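Conserved hypothetical protein NMB0706 (Neisseria meningitidis, PDB 1RV9) is of unknown function but belongs to the polyphenol oxidoreductase laccase (YfiH) family, which is grouped with CNF1-like proteins. Local coordinates at residues N27-I32 with L251-G256; Q69-P74 with K108-V113; A167-A172 with T226-L231. All blocks are in the same frame, centred on the assembly; numbering follows the deposited sequence.

Contact 1. Residues N27-I32 with L251-G256; sequences NVKTLI and LIWLDG
K29 and W253 face each other across the antiparallel strands 28-32 and 251-254, whose axes approach to 4.6 Å with directions 162° apart. Backbone hydrogen bonds set the register. K29 with W253 and L31 with L251 are doubly hydrogen-bonded pairs, as in K29 N to W253 O at 2.8 Å, and they alternate with the non-hydrogen-bonded pairs V28-L254 and T30-I252. A bond from D255 N to N27 O, 2.7 Å, carries the pairing one step beyond the strands.

The aromatic contact is a CH-pi interaction. The chi1 of W253, 65°, places its CG between the backbone N and the carbonyl carbon, and the indole swings toward the opposing strand. K29 CB sits over one face, 3.6 Å from the centroid of the five-membered ring, while L31 CB meets the edge of the six-membered ring in plane, 3.8 Å from CZ3. The lysine chain then bends away: its CE passes 3.7 Å from D255 OD2, and NZ makes a weak hydrogen bond to A26 O.

On the opposite face of the sheet from K29 and W253, V28 CG1 touches I252 CD1 at 3.8 Å and V28 CG2 touches L254 CD2 at 4.0 Å. With W253 packed on helix 57-71 and V28 on strand 119-125 of a second sheet, the pair lies between a helix and that sheet, three of the layers of the alpha-beta-beta-alpha structure.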
loop_
_atom_site.group_PDB
_atom_site.type_symbol
_atom_site.label_atom_id
_atom_site.label_comp_id
_atom_site.label_asym_id
_atom_site.label_seq_id
_atom_site.Cartn_x
_atom_site.Cartn_y
_atom_site.Cartn_z
ATOM N N ASN A 27 -12.712 14.142 7.715
ATOM C CA ASN A 27 -12.646 14.451 6.292
ATOM C C ASN A 27 -11.604 13.617 5.558
ATOM O O ASN A 27 -11.336 13.843 4.377
ATOM C CB ASN A 27 -12.387 15.942 6.085
ATOM C CG ASN A 27 -11.035 16.374 6.590
ATOM O OD1 ASN A 27 -10.541 15.867 7.599
ATOM N ND2 ASN A 27 -10.430 17.333 5.897
ATOM N N VAL A 28 -11.008 12.662 6.265
ATOM C CA VAL A 28 -10.033 11.772 5.651
ATOM C C VAL A 28 -10.731 10.434 5.478
ATOM O O VAL A 28 -11.059 9.756 6.454
ATOM C CB VAL A 28 -8.771 11.599 6.519
ATOM C CG1 VAL A 28 -7.889 10.488 5.946
ATOM C CG2 VAL A 28 -7.991 12.902 6.548
ATOM N N LYS A 29 -10.977 10.075 4.223
ATOM C CA LYS A 29 -11.657 8.837 3.896
ATOM C C LYS A 29 -10.691 7.813 3.331
ATOM O O LYS A 29 -9.726 8.167 2.650
ATOM C CB LYS A 29 -12.755 9.104 2.867
ATOM C CG LYS A 29 -13.758 10.166 3.286
ATOM C CD LYS A 29 -14.489 9.754 4.543
ATOM C CE LYS A 29 -15.560 10.767 4.903
ATOM N NZ LYS A 29 -16.311 10.342 6.112
ATOM N N THR A 30 -10.958 6.544 3.614
ATOM C CA THR A 30 -10.125 5.468 3.105
ATOM C C THR A 30 -10.980 4.323 2.585
ATOM O O THR A 30 -12.130 4.142 2.988
ATOM C CB THR A 30 -9.174 4.888 4.187
ATOM O OG1 THR A 30 -9.942 4.361 5.276
ATOM C CG2 THR A 30 -8.224 5.952 4.695
ATOM N N LEU A 31 -10.404 3.556 1.673
ATOM C CA LEU A 31 -11.087 2.399 1.127
ATOM C C LEU A 31 -10.017 1.344 0.926
ATOM O O LEU A 31 -9.088 1.532 0.138
ATOM C CB LEU A 31 -11.761 2.725 -0.209
ATOM C CG LEU A 31 -12.651 1.603 -0.758
ATOM C CD1 LEU A 31 -13.886 1.473 0.119
ATOM C CD2 LEU A 31 -13.057 1.903 -2.194
ATOM N N ILE A 32 -10.133 0.256 1.676
ATOM C CA ILE A 32 -9.204 -0.859 1.584
ATOM C C ILE A 32 -10.019 -1.942 0.898
ATOM O O ILE A 32 -10.842 -2.595 1.534
ATOM C CB ILE A 32 -8.775 -1.342 2.986
ATOM C CG1 ILE A 32 -8.131 -0.184 3.759
ATOM C CG2 ILE A 32 -7.820 -2.526 2.868
ATOM C CD1 ILE A 32 -6.903 0.408 3.092
ATOM N N LEU A 251 -6.884 2.991 -0.866
ATOM C CA LEU A 251 -7.152 4.351 -1.310
ATOM C C LEU A 251 -7.406 5.296 -0.155
ATOM O O LEU A 251 -7.898 4.894 0.899
ATOM C CB LEU A 251 -8.378 4.376 -2.233
ATOM C CG LEU A 251 -8.379 3.504 -3.489
ATOM C CD1 LEU A 251 -8.654 2.055 -3.116
ATOM C CD2 LEU A 251 -9.457 4.012 -4.441
ATOM N N ILE A 252 -7.077 6.560 -0.373
ATOM C CA ILE A 252 -7.291 7.583 0.635
ATOM C C ILE A 252 -7.578 8.907 -0.059
ATOM O O ILE A 252 -7.013 9.211 -1.112
ATOM C CB ILE A 252 -6.060 7.710 1.577
ATOM C CG1 ILE A 252 -6.372 8.684 2.714
ATOM C CG2 ILE A 252 -4.832 8.168 0.794
ATOM C CD1 ILE A 252 -5.344 8.643 3.828
ATOM N N TRP A 253 -8.489 9.681 0.514
ATOM C CA TRP A 253 -8.817 10.970 -0.062
ATOM C C TRP A 253 -9.394 11.904 0.977
ATOM O O TRP A 253 -9.777 11.480 2.069
ATOM C CB TRP A 253 -9.802 10.805 -1.230
ATOM C CG TRP A 253 -11.171 10.265 -0.871
ATOM C CD1 TRP A 253 -12.315 10.987 -0.666
ATOM C CD2 TRP A 253 -11.536 8.888 -0.731
ATOM N NE1 TRP A 253 -13.372 10.141 -0.414
ATOM C CE2 TRP A 253 -12.920 8.847 -0.444
ATOM C CE3 TRP A 253 -10.827 7.682 -0.815
ATOM C CZ2 TRP A 253 -13.610 7.644 -0.252
ATOM C CZ3 TRP A 253 -11.512 6.485 -0.621
ATOM C CH2 TRP A 253 -12.892 6.478 -0.340
ATOM N N LEU A 254 -9.407 13.186 0.634
ATOM C CA LEU A 254 -9.963 14.215 1.496
ATOM C C LEU A 254 -11.377 14.471 1.000
ATOM O O LEU A 254 -11.617 14.577 -0.204
ATOM C CB LEU A 254 -9.143 15.502 1.394
ATOM C CG LEU A 254 -7.740 15.450 1.990
ATOM C CD1 LEU A 254 -6.929 16.638 1.489
ATOM C CD2 LEU A 254 -7.834 15.451 3.518
ATOM N N ASP A 255 -12.313 14.544 1.936
ATOM C CA ASP A 255 -13.707 14.801 1.612
ATOM C C ASP A 255 -14.200 15.822 2.621
ATOM O O ASP A 255 -14.809 15.470 3.631
ATOM C CB ASP A 255 -14.528 13.514 1.704
ATOM C CG ASP A 255 -16.021 13.765 1.615
ATOM O OD1 ASP A 255 -16.419 14.717 0.914
ATOM O OD2 ASP A 255 -16.795 13.006 2.236
ATOM N N GLY A 256 -13.906 17.088 2.349
ATOM C CA GLY A 256 -14.318 18.146 3.250
ATOM C C GLY A 256 -13.388 19.341 3.210
ATOM O O GLY A 256 -13.886 20.480 3.078
#

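Contact 2. Residues Q69-P74 with K108-V113; sequences QQVGLP and KVACAV
V71 and A110 point their CB atoms at each other's segment and meet methyl to methyl, V71 CG1 lying 3.9 Å from A110 CB. The valine reaches across because this branch extends opposite its own backbone N, at chi1 -179°. G72, the first residue past the helix, takes a positive phi of 88° and turns the chain so that L73 also faces the second segment. Its isobutyl group meets backbone rather than side chain, with CD1 4.0 Å from V109 N and CD2 4.2 Å from K108 C. V109 N is buried here with no polar partner in the model.

P74 crosses the other segment beside V109 and uses two parts of itself. Ring atom CG rests 3.6 Å from K108 O, and the carbonyl O accepts a hydrogen bond from A110 N at 3.0 Å, in a nearly straight line with the C=O. V109 directs its CB away, yet one methyl, CG2, still comes within 3.4 Å of P74 O.

The contact thus joins the end of helix 57-71 to the chain around V109 and A110 in strand 110-115, just where strand 75-76 begins to run parallel to it at the sheet edge. V71 and L73 pack on L251 and W253 of the neighbouring strand 248-254, while V109 turns to strand 101-104.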
loop_
_atom_site.group_PDB
_atom_site.type_symbol
_atom_site.label_atom_id
_atom_site.label_comp_id
_atom_site.label_asym_id
_atom_site.label_seq_id
_atom_site.Cartn_x
_atom_site.Cartn_y
_atom_site.Cartn_z
ATOM N N GLN A 69 -17.266 4.233 -8.139
ATOM C CA GLN A 69 -18.622 4.461 -7.646
ATOM C C GLN A 69 -18.601 4.593 -6.131
ATOM O O GLN A 69 -19.330 5.403 -5.556
ATOM C CB GLN A 69 -19.540 3.299 -8.036
ATOM C CG GLN A 69 -19.835 3.207 -9.520
ATOM C CD GLN A 69 -20.535 4.443 -10.046
ATOM O OE1 GLN A 69 -21.615 4.807 -9.576
ATOM N NE2 GLN A 69 -19.922 5.098 -11.027
ATOM N N GLN A 70 -17.765 3.785 -5.488
ATOM C CA GLN A 70 -17.637 3.809 -4.038
ATOM C C GLN A 70 -16.920 5.065 -3.560
ATOM O O GLN A 70 -17.312 5.676 -2.568
ATOM C CB GLN A 70 -16.866 2.578 -3.553
ATOM C CG GLN A 70 -17.650 1.276 -3.592
ATOM C CD GLN A 70 -18.842 1.294 -2.655
ATOM O OE1 GLN A 70 -18.718 1.652 -1.485
ATOM N NE2 GLN A 70 -20.004 0.899 -3.164
ATOM N N VAL A 71 -15.873 5.450 -4.278
ATOM C CA VAL A 71 -15.078 6.619 -3.914
ATOM C C VAL A 71 -15.756 7.951 -4.210
ATOM O O VAL A 71 -15.799 8.836 -3.353
ATOM C CB VAL A 71 -13.713 6.586 -4.626
ATOM C CG1 VAL A 71 -12.877 7.795 -4.220
ATOM C CG2 VAL A 71 -12.988 5.293 -4.280
ATOM N N GLY A 72 -16.277 8.100 -5.425
ATOM C CA GLY A 72 -16.937 9.342 -5.789
ATOM C C GLY A 72 -15.974 10.373 -6.346
ATOM O O GLY A 72 -16.332 11.536 -6.529
ATOM N N LEU A 73 -14.742 9.942 -6.604
ATOM C CA LEU A 73 -13.695 10.805 -7.151
ATOM C C LEU A 73 -12.818 9.993 -8.089
ATOM O O LEU A 73 -12.781 8.765 -8.004
ATOM C CB LEU A 73 -12.780 11.337 -6.039
ATOM C CG LEU A 73 -13.245 12.362 -5.009
ATOM C CD1 LEU A 73 -12.170 12.500 -3.931
ATOM C CD2 LEU A 73 -13.497 13.699 -5.688
ATOM N N PRO A 74 -12.113 10.664 -9.014
ATOM C CA PRO A 74 -11.247 9.891 -9.905
ATOM C C PRO A 74 -10.123 9.315 -9.034
ATOM O O PRO A 74 -9.718 9.937 -8.048
ATOM C CB PRO A 74 -10.751 10.935 -10.909
ATOM C CG PRO A 74 -10.830 12.229 -10.138
ATOM C CD PRO A 74 -12.130 12.089 -9.394
ATOM N N LYS A 108 -9.543 16.550 -4.654
ATOM C CA LYS A 108 -10.073 16.418 -6.008
ATOM C C LYS A 108 -9.685 15.110 -6.683
ATOM O O LYS A 108 -9.938 14.912 -7.870
ATOM C CB LYS A 108 -9.596 17.595 -6.858
ATOM C CG LYS A 108 -10.087 18.942 -6.350
ATOM C CD LYS A 108 -9.539 20.077 -7.192
ATOM C CE LYS A 108 -10.079 21.414 -6.716
ATOM N NZ LYS A 108 -11.564 21.461 -6.820
ATOM N N VAL A 109 -9.089 14.207 -5.916
ATOM C CA VAL A 109 -8.649 12.931 -6.460
ATOM C C VAL A 109 -8.314 12.010 -5.298
ATOM O O VAL A 109 -8.016 12.479 -4.201
ATOM C CB VAL A 109 -7.385 13.140 -7.340
ATOM C CG1 VAL A 109 -6.273 13.770 -6.504
ATOM C CG2 VAL A 109 -6.923 11.821 -7.947
ATOM N N ALA A 110 -8.383 10.704 -5.531
ATOM C CA ALA A 110 -8.039 9.739 -4.497
ATOM C C ALA A 110 -6.661 9.158 -4.786
ATOM O O ALA A 110 -6.339 8.830 -5.936
ATOM C CB ALA A 110 -9.077 8.614 -4.457
ATOM N N CYS A 111 -5.836 9.060 -3.745
ATOM C CA CYS A 111 -4.508 8.474 -3.874
ATOM C C CYS A 111 -4.721 6.978 -3.736
ATOM O O CYS A 111 -5.558 6.542 -2.942
ATOM C CB CYS A 111 -3.587 8.947 -2.753
ATOM S SG CYS A 111 -3.277 10.717 -2.742
ATOM N N ALA A 112 -3.971 6.187 -4.493
ATOM C CA ALA A 112 -4.147 4.749 -4.429
ATOM C C ALA A 112 -2.915 3.959 -4.819
ATOM O O ALA A 112 -2.120 4.389 -5.653
ATOM C CB ALA A 112 -5.309 4.337 -5.329
ATOM N N VAL A 113 -2.759 2.807 -4.179
ATOM C CA VAL A 113 -1.680 1.883 -4.493
ATOM C C VAL A 113 -2.311 0.496 -4.576
ATOM O O VAL A 113 -3.235 0.173 -3.821
ATOM C CB VAL A 113 -0.540 1.911 -3.442
ATOM C CG1 VAL A 113 0.181 3.248 -3.515
ATOM C CG2 VAL A 113 -1.084 1.667 -2.052
#

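Contact 3. Residues A167-A172 with T226-L231; sequences AISADA and THCTVL
Two loops that leave the parallel neighbouring strands 160-164 and 221-224 come together where A167, I168 and S169 lie against C228, T229 and V230. The thiol of C228 is the polar centre of the contact. Its SG stands anti to the backbone N (chi1 176°) and accepts two N-H groups: S169 N from the opposing loop at 3.5 Å, with an N-H...S angle of 161°, and L231 N from its own loop at the same length. The sulfur thereby bridges the loops and also closes a local turn. A second hydrogen bond across the loops runs from T229 N to A167 O, 2.9 Å, the donor standing 54° above the carbonyl plane.

Strands 160-164 and 221-224 are the last two strands at one edge of the six-stranded sheet, and the side chain of A167 lies near, without touching, C118, H135 and D100, whose charge-relay-like geometry is unconfirmed as a catalytic site. D117, the residue immediately before C118, is hydrogen-bonded through OD1 to T229 OG1, and its backbone bonds to that of I168.

Apolar groups finish the interface. The side chains of I168 and V230 run alongside each other, pointing the same way, with I168 CD1 3.6 Å from V230 CG2. A172 CB comes in against the same V230 methyl at 3.8 Å, brought there by a turn in which A172 N bonds to S169 O at 2.9 Å.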
loop_
_atom_site.group_PDB
_atom_site.type_symbol
_atom_site.label_atom_id
_atom_site.label_comp_id
_atom_site.label_asym_id
_atom_site.label_seq_id
_atom_site.Cartn_x
_atom_site.Cartn_y
_atom_site.Cartn_z
ATOM N N ALA A 167 -0.953 -6.826 3.985
ATOM C CA ALA A 167 0.259 -7.280 3.314
ATOM C C ALA A 167 0.568 -8.709 3.730
ATOM O O ALA A 167 -0.151 -9.304 4.536
ATOM C CB ALA A 167 1.435 -6.371 3.679
ATOM N N ILE A 168 1.635 -9.262 3.170
ATOM C CA ILE A 168 2.034 -10.614 3.521
ATOM C C ILE A 168 2.701 -10.498 4.890
ATOM O O ILE A 168 3.541 -9.617 5.107
ATOM C CB ILE A 168 3.011 -11.192 2.468
ATOM C CG1 ILE A 168 3.382 -12.629 2.833
ATOM C CG2 ILE A 168 4.250 -10.304 2.349
ATOM C CD1 ILE A 168 4.120 -13.364 1.733
ATOM N N SER A 169 2.309 -11.364 5.820
ATOM C CA SER A 169 2.868 -11.315 7.163
ATOM C C SER A 169 4.189 -12.065 7.275
ATOM O O SER A 169 4.532 -12.878 6.419
ATOM C CB SER A 169 1.868 -11.880 8.175
ATOM O OG SER A 169 1.771 -13.286 8.061
ATOM N N ALA A 170 4.920 -11.781 8.346
ATOM C CA ALA A 170 6.216 -12.398 8.593
ATOM C C ALA A 170 6.195 -13.910 8.403
ATOM O O ALA A 170 7.069 -14.474 7.741
ATOM C CB ALA A 170 6.682 -12.054 10.002
ATOM N N ASP A 171 5.188 -14.559 8.977
ATOM C CA ASP A 171 5.063 -16.009 8.881
ATOM C C ASP A 171 5.130 -16.561 7.465
ATOM O O ASP A 171 5.608 -17.675 7.249
ATOM C CB ASP A 171 3.754 -16.466 9.526
ATOM C CG ASP A 171 3.806 -16.430 11.034
ATOM O OD1 ASP A 171 4.692 -17.098 11.610
ATOM O OD2 ASP A 171 2.962 -15.741 11.643
ATOM N N ALA A 172 4.662 -15.781 6.497
ATOM C CA ALA A 172 4.642 -16.235 5.114
ATOM C C ALA A 172 5.658 -15.590 4.181
ATOM O O ALA A 172 5.838 -16.054 3.055
ATOM C CB ALA A 172 3.236 -16.049 4.543
ATOM N N THR A 226 -2.473 -5.844 10.766
ATOM C CA THR A 226 -3.038 -7.020 11.422
ATOM C C THR A 226 -3.380 -8.173 10.480
ATOM O O THR A 226 -3.635 -9.289 10.931
ATOM C CB THR A 226 -4.323 -6.656 12.178
ATOM O OG1 THR A 226 -5.302 -6.178 11.246
ATOM C CG2 THR A 226 -4.046 -5.577 13.212
ATOM N N HIS A 227 -3.386 -7.910 9.179
ATOM C CA HIS A 227 -3.727 -8.937 8.200
ATOM C C HIS A 227 -2.531 -9.671 7.609
ATOM O O HIS A 227 -1.380 -9.270 7.782
ATOM C CB HIS A 227 -4.493 -8.310 7.031
ATOM C CG HIS A 227 -5.806 -7.701 7.408
ATOM N ND1 HIS A 227 -6.957 -8.443 7.554
ATOM C CD2 HIS A 227 -6.158 -6.413 7.636
ATOM C CE1 HIS A 227 -7.964 -7.639 7.851
ATOM N NE2 HIS A 227 -7.504 -6.402 7.907
ATOM N N CYS A 228 -2.833 -10.768 6.923
ATOM C CA CYS A 228 -1.838 -11.543 6.194
ATOM C C CYS A 228 -2.548 -11.892 4.899
ATOM O O CYS A 228 -3.538 -12.624 4.897
ATOM C CB CYS A 228 -1.431 -12.838 6.894
ATOM S SG CYS A 228 -0.275 -13.782 5.843
ATOM N N THR A 229 -2.057 -11.344 3.798
ATOM C CA THR A 229 -2.663 -11.595 2.504
ATOM C C THR A 229 -2.605 -13.067 2.104
ATOM O O THR A 229 -3.456 -13.543 1.356
ATOM C CB THR A 229 -1.987 -10.746 1.422
ATOM O OG1 THR A 229 -0.567 -10.932 1.484
ATOM C CG2 THR A 229 -2.306 -9.276 1.630
ATOM N N VAL A 230 -1.609 -13.793 2.603
ATOM C CA VAL A 230 -1.484 -15.208 2.267
ATOM C C VAL A 230 -2.511 -16.058 3.015
ATOM O O VAL A 230 -3.201 -16.885 2.417
ATOM C CB VAL A 230 -0.064 -15.736 2.581
ATOM C CG1 VAL A 230 -0.019 -17.250 2.432
ATOM C CG2 VAL A 230 0.940 -15.096 1.638
ATOM N N LEU A 231 -2.617 -15.843 4.321
ATOM C CA LEU A 231 -3.550 -16.600 5.149
ATOM C C LEU A 231 -5.024 -16.320 4.857
ATOM O O LEU A 231 -5.844 -17.236 4.847
ATOM C CB LEU A 231 -3.260 -16.336 6.631
ATOM C CG LEU A 231 -4.158 -17.032 7.659
ATOM C CD1 LEU A 231 -4.092 -18.539 7.468
ATOM C CD2 LEU A 231 -3.708 -16.656 9.065
#

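Read from the N terminus, contact 1 opens first and closes last: strand 28-33 pairs with strand 248-254, near the end of the modelled chain, so the other two loops nest inside it. Contact 2 closes a much shorter loop, from the end of helix 57-71 to strand 110-115. Contact 3 closes its own loop between 167-172 and 226-231, beyond the six-stranded sheet, after contact 2 has closed and so in series with it. Contacts 1 and 2 touch, sharing the five-stranded sheet through a probable hydrogen bond from C111 N to I252 O, 2.9 Å. Contact 3 stands apart, its centre about 24 Å from that of contact 1 and about 26 Å from that of contact 2.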